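PDB 1Y2M: phenylalanine ammonia-lyase from Rhodosporidium toruloides, which catalyses the non-oxidative deamination of L-phenylalanine and L-tyrosine to trans-cinnamic and p-coumaric acid, opening phenylpropanoid pathways. Local coordinates for residues Arg172-Ser175 and Leu176-Gly179; Glu61-Gly64 and Tyr65-Asn68. All blocks are in the same frame, centred on the assembly; numbering follows the deposited sequence.

Contact 1: residues Arg172-Ser175 and Leu176-Gly179; sequences RVNS and LTRG
L176 meets R172 one helical turn back through nonpolar packing: its CD1 lies 3.4 Å from R172 CD, against the aliphatic part of the arginine, while CD2 approaches the guanidinium obliquely. R172 bends at its second and third torsions (chi2 33°, chi3 102°), which brings the chain round beside the leucine. The V173 and T177 side chains meet more loosely, CG1 to CG2 at 4.2 Å, two beta-branched residues whose methyl groups suit a buried place.

Polar contacts finish the last turn. R172 O receives L176 N at 3.2 Å and S175 OG at 2.8 Å, both from the same face of its carbonyl plane, and S175 OG in turn accepts R172 NH1 at 3.1 Å. A small hydroxyl thus links the arginine's own carbonyl to its guanidinium, whose NH2 binds N270 O; N270 probably binds cinnamate, which puts R172 in a second shell. Next, N174 O takes two donors from T177: the backbone N at 3.1 Å, well above the carbonyl plane, and OG1 at 2.8 Å, nearer that plane. G179, the last residue of the type I turn begun at L176, leaves helical geometry with a positive phi (85°), which glycine adopts readily.

This buried end of helix 162-176 packs on helix 185-197, where L188 touches L176 and T177, and on strands 60-62 and 82-84, where L62 meets V173 and V84 meets V173 and T177.

Contact 2: residues Glu61-Gly64 and Tyr65-Asn68; sequences ELDG and YSLN
Y65 leads the second segment with its backbone N, which donates to D63 OD1 at 2.9 Å, nearly along the carboxylate's C-O bond. The phenol ring has G64 O over one face, 3.4 Å from CG, while D63 O sits at its edge and in its plane. Y65 also makes a cation-pi contact with R178, in the loop after helix 162-176, a role that needs an aromatic ring. G64 precedes it at a positive phi of 91°, a conformation that glycine accepts without strain and that swings the chain away from strand 60-62.

S66 follows with two bonds to the same aspartate. Its N gives OD1 a second donor at 2.9 Å, this time on the syn lone pair, and its OG donates to the syn lone pair of OD2 at 2.6 Å. The bond from Y65 N closes an Asx turn headed by D63, and those from S66 extend it, with both carboxylate oxygens engaged. D63 reaches this position because its CG lies between its own backbone N and carbonyl carbon (chi1 63°), folding the carboxylate back over the chain that follows. A short acidic side chain suits this site, and three donors would probably help to stabilise its negative charge.

L67 turns to nonpolar packing. Its CD1 touches L62 CD2 at 3.9 Å, the two leucine side chains running alongside each other in the same direction, and both also meet N174 of helix 162-176. Finally, N68 occupies the N-cap of helix 69-77: its OD1 accepts from D71 N, a role for which the short amide side chain of asparagine is well suited.

Contact 1 is the buried C-terminal end of helix 162-176, whereas contact 2 turns the chain from strand 60-62 toward helix 69-77 and is only partly buried, with S66 exposed. Their chemistry differs accordingly: carbonyl oxygens collect the donors in 172-179, but a carboxylate does so in 61-68. The two centres are 9 Å apart and join directly at G64, whose backbone N meets N174 OD1 at 3.0 Å and whose O meets R178 NH1 at 2.9 Å, both probable hydrogen bonds. R178 extends beyond this junction, to T394 and to T319 of the second subunit; contact 2 touches no other chain. Of the two, contact 1 is the nearer to the cinnamate site, through R172 beside N270.

Contact 1: residues Arg172-Ser175 and Leu176-Gly179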
loop_
_atom_site.group_PDB
_atom_site.type_symbol
_atom_site.label_atom_id
_atom_site.label_comp_id
_atom_site.label_asym_id
_atom_site.label_seq_id
_atom_site.Cartn_x
_atom_site.Cartn_y
_atom_site.Cartn_z
ATOM N N ARG B 172 -11.307 14.130 27.204
ATOM C CA ARG B 172 -12.556 13.511 27.664
ATOM C C ARG B 172 -13.287 14.455 28.614
ATOM O O ARG B 172 -14.493 14.671 28.461
ATOM C CB ARG B 172 -12.297 12.178 28.373
ATOM C CG ARG B 172 -13.532 11.575 29.006
ATOM C CD ARG B 172 -14.768 11.927 28.140
ATOM N NE ARG B 172 -15.123 10.824 27.374
ATOM C CZ ARG B 172 -15.907 10.779 26.304
ATOM N NH1 ARG B 172 -16.518 11.817 25.712
ATOM N NH2 ARG B 172 -16.067 9.598 25.817
ATOM N N VAL B 173 -12.580 15.047 29.573
ATOM C CA VAL B 173 -13.204 15.987 30.490
ATOM C C VAL B 173 -13.792 17.180 29.734
ATOM O O VAL B 173 -14.937 17.582 29.963
ATOM C CB VAL B 173 -12.241 16.474 31.601
ATOM C CG1 VAL B 173 -12.843 17.592 32.408
ATOM C CG2 VAL B 173 -11.853 15.292 32.513
ATOM N N ASN B 174 -12.982 17.775 28.871
ATOM C CA ASN B 174 -13.438 18.942 28.146
ATOM C C ASN B 174 -14.712 18.626 27.401
ATOM O O ASN B 174 -15.645 19.418 27.442
ATOM C CB ASN B 174 -12.371 19.414 27.180
ATOM C CG ASN B 174 -12.688 20.776 26.565
ATOM O OD1 ASN B 174 -12.661 21.785 27.253
ATOM N ND2 ASN B 174 -12.961 20.794 25.255
ATOM N N SER B 175 -14.749 17.473 26.737
ATOM C CA SER B 175 -15.903 17.101 25.885
ATOM C C SER B 175 -17.190 16.862 26.683
ATOM O O SER B 175 -18.319 16.966 26.145
ATOM C CB SER B 175 -15.605 15.877 25.018
ATOM O OG SER B 175 -15.460 14.709 25.803
ATOM N N LEU B 176 -17.038 16.560 27.965
ATOM C CA LEU B 176 -18.195 16.388 28.871
ATOM C C LEU B 176 -18.628 17.652 29.626
ATOM O O LEU B 176 -19.718 17.665 30.214
ATOM C CB LEU B 176 -17.910 15.255 29.860
ATOM C CG LEU B 176 -17.689 13.865 29.220
ATOM C CD1 LEU B 176 -17.219 12.884 30.257
ATOM C CD2 LEU B 176 -18.926 13.313 28.512
ATOM N N THR B 177 -17.795 18.717 29.603
ATOM C CA THR B 177 -18.149 19.957 30.268
ATOM C C THR B 177 -19.181 20.722 29.455
ATOM O O THR B 177 -19.730 21.713 29.923
ATOM C CB THR B 177 -16.979 20.910 30.513
ATOM O OG1 THR B 177 -16.484 21.386 29.261
ATOM C CG2 THR B 177 -15.890 20.220 31.283
ATOM N N ARG B 178 -19.410 20.258 28.230
ATOM C CA ARG B 178 -20.262 20.970 27.277
ATOM C C ARG B 178 -21.743 20.829 27.570
ATOM O O ARG B 178 -22.554 21.554 26.997
ATOM C CB ARG B 178 -19.890 20.550 25.832
ATOM C CG ARG B 178 -18.471 20.949 25.405
ATOM C CD ARG B 178 -17.928 20.194 24.189
ATOM N NE ARG B 178 -18.804 20.260 23.023
ATOM C CZ ARG B 178 -18.962 21.349 22.260
ATOM N NH1 ARG B 178 -18.259 22.445 22.524
ATOM N NH2 ARG B 178 -19.782 21.321 21.213
ATOM N N GLY B 179 -22.117 19.914 28.475
ATOM C CA GLY B 179 -23.493 19.826 28.953
ATOM C C GLY B 179 -24.456 19.001 28.113
ATOM O O GLY B 179 -25.681 19.094 28.272
#

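Contact 2: residues Glu61-Gly64 and Tyr65-Asn68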
loop_
_atom_site.group_PDB
_atom_site.type_symbol
_atom_site.label_atom_id
_atom_site.label_comp_id
_atom_site.label_asym_id
_atom_site.label_seq_id
_atom_site.Cartn_x
_atom_site.Cartn_y
_atom_site.Cartn_z
ATOM N N GLU B 61 -7.850 25.444 32.643
ATOM C CA GLU B 61 -9.261 25.465 32.961
ATOM C C GLU B 61 -10.100 25.044 31.764
ATOM O O GLU B 61 -10.082 25.688 30.716
ATOM C CB GLU B 61 -9.684 26.865 33.417
ATOM C CG GLU B 61 -9.319 27.145 34.870
ATOM C CD GLU B 61 -10.081 28.345 35.455
ATOM O OE1 GLU B 61 -9.779 29.451 34.970
ATOM O OE2 GLU B 61 -10.953 28.183 36.369
ATOM N N LEU B 62 -10.797 23.933 31.902
ATOM C CA LEU B 62 -11.579 23.354 30.812
ATOM C C LEU B 62 -13.020 23.857 30.841
ATOM O O LEU B 62 -13.711 23.757 31.861
ATOM C CB LEU B 62 -11.584 21.833 30.928
ATOM C CG LEU B 62 -10.213 21.203 30.842
ATOM C CD1 LEU B 62 -10.305 19.693 31.019
ATOM C CD2 LEU B 62 -9.515 21.597 29.541
ATOM N N ASP B 63 -13.451 24.432 29.720
ATOM C CA ASP B 63 -14.773 24.999 29.629
ATOM C C ASP B 63 -15.607 24.445 28.484
ATOM O O ASP B 63 -16.705 24.917 28.269
ATOM C CB ASP B 63 -14.720 26.543 29.560
ATOM C CG ASP B 63 -13.997 27.063 28.327
ATOM O OD1 ASP B 63 -14.084 26.453 27.259
ATOM O OD2 ASP B 63 -13.337 28.112 28.404
ATOM N N GLY B 64 -15.102 23.431 27.782
ATOM C CA GLY B 64 -15.836 22.812 26.677
ATOM C C GLY B 64 -15.583 23.421 25.292
ATOM O O GLY B 64 -15.969 22.839 24.282
ATOM N N TYR B 65 -14.923 24.568 25.214
ATOM C CA TYR B 65 -14.810 25.338 23.942
ATOM C C TYR B 65 -13.422 25.943 23.650
ATOM O O TYR B 65 -13.069 26.112 22.480
ATOM C CB TYR B 65 -15.856 26.472 23.916
ATOM C CG TYR B 65 -17.267 25.993 23.873
ATOM C CD1 TYR B 65 -17.961 25.914 22.666
ATOM C CD2 TYR B 65 -17.922 25.588 25.033
ATOM C CE1 TYR B 65 -19.283 25.438 22.628
ATOM C CE2 TYR B 65 -19.203 25.084 25.001
ATOM C CZ TYR B 65 -19.879 24.997 23.801
ATOM O OH TYR B 65 -21.135 24.483 23.812
ATOM N N SER B 66 -12.668 26.299 24.706
ATOM C CA SER B 66 -11.412 27.045 24.626
ATOM C C SER B 66 -10.193 26.202 24.424
ATOM O O SER B 66 -9.124 26.721 24.097
ATOM C CB SER B 66 -11.177 27.849 25.941
ATOM O OG SER B 66 -12.186 28.793 26.145
ATOM N N LEU B 67 -10.306 24.907 24.720
ATOM C CA LEU B 67 -9.141 24.048 24.757
ATOM C C LEU B 67 -8.477 24.042 23.395
ATOM O O LEU B 67 -9.146 23.809 22.387
ATOM C CB LEU B 67 -9.563 22.635 25.105
ATOM C CG LEU B 67 -8.516 21.548 25.142
ATOM C CD1 LEU B 67 -7.499 21.885 26.197
ATOM C CD2 LEU B 67 -9.079 20.143 25.363
ATOM N N ASN B 68 -7.161 24.240 23.357
ATOM C CA ASN B 68 -6.427 24.188 22.079
ATOM C C ASN B 68 -5.357 23.121 22.109
ATOM O O ASN B 68 -5.166 22.443 23.128
ATOM C CB ASN B 68 -5.829 25.551 21.715
ATOM C CG ASN B 68 -4.815 26.047 22.740
ATOM O OD1 ASN B 68 -3.946 25.280 23.196
ATOM N ND2 ASN B 68 -4.904 27.319 23.094
#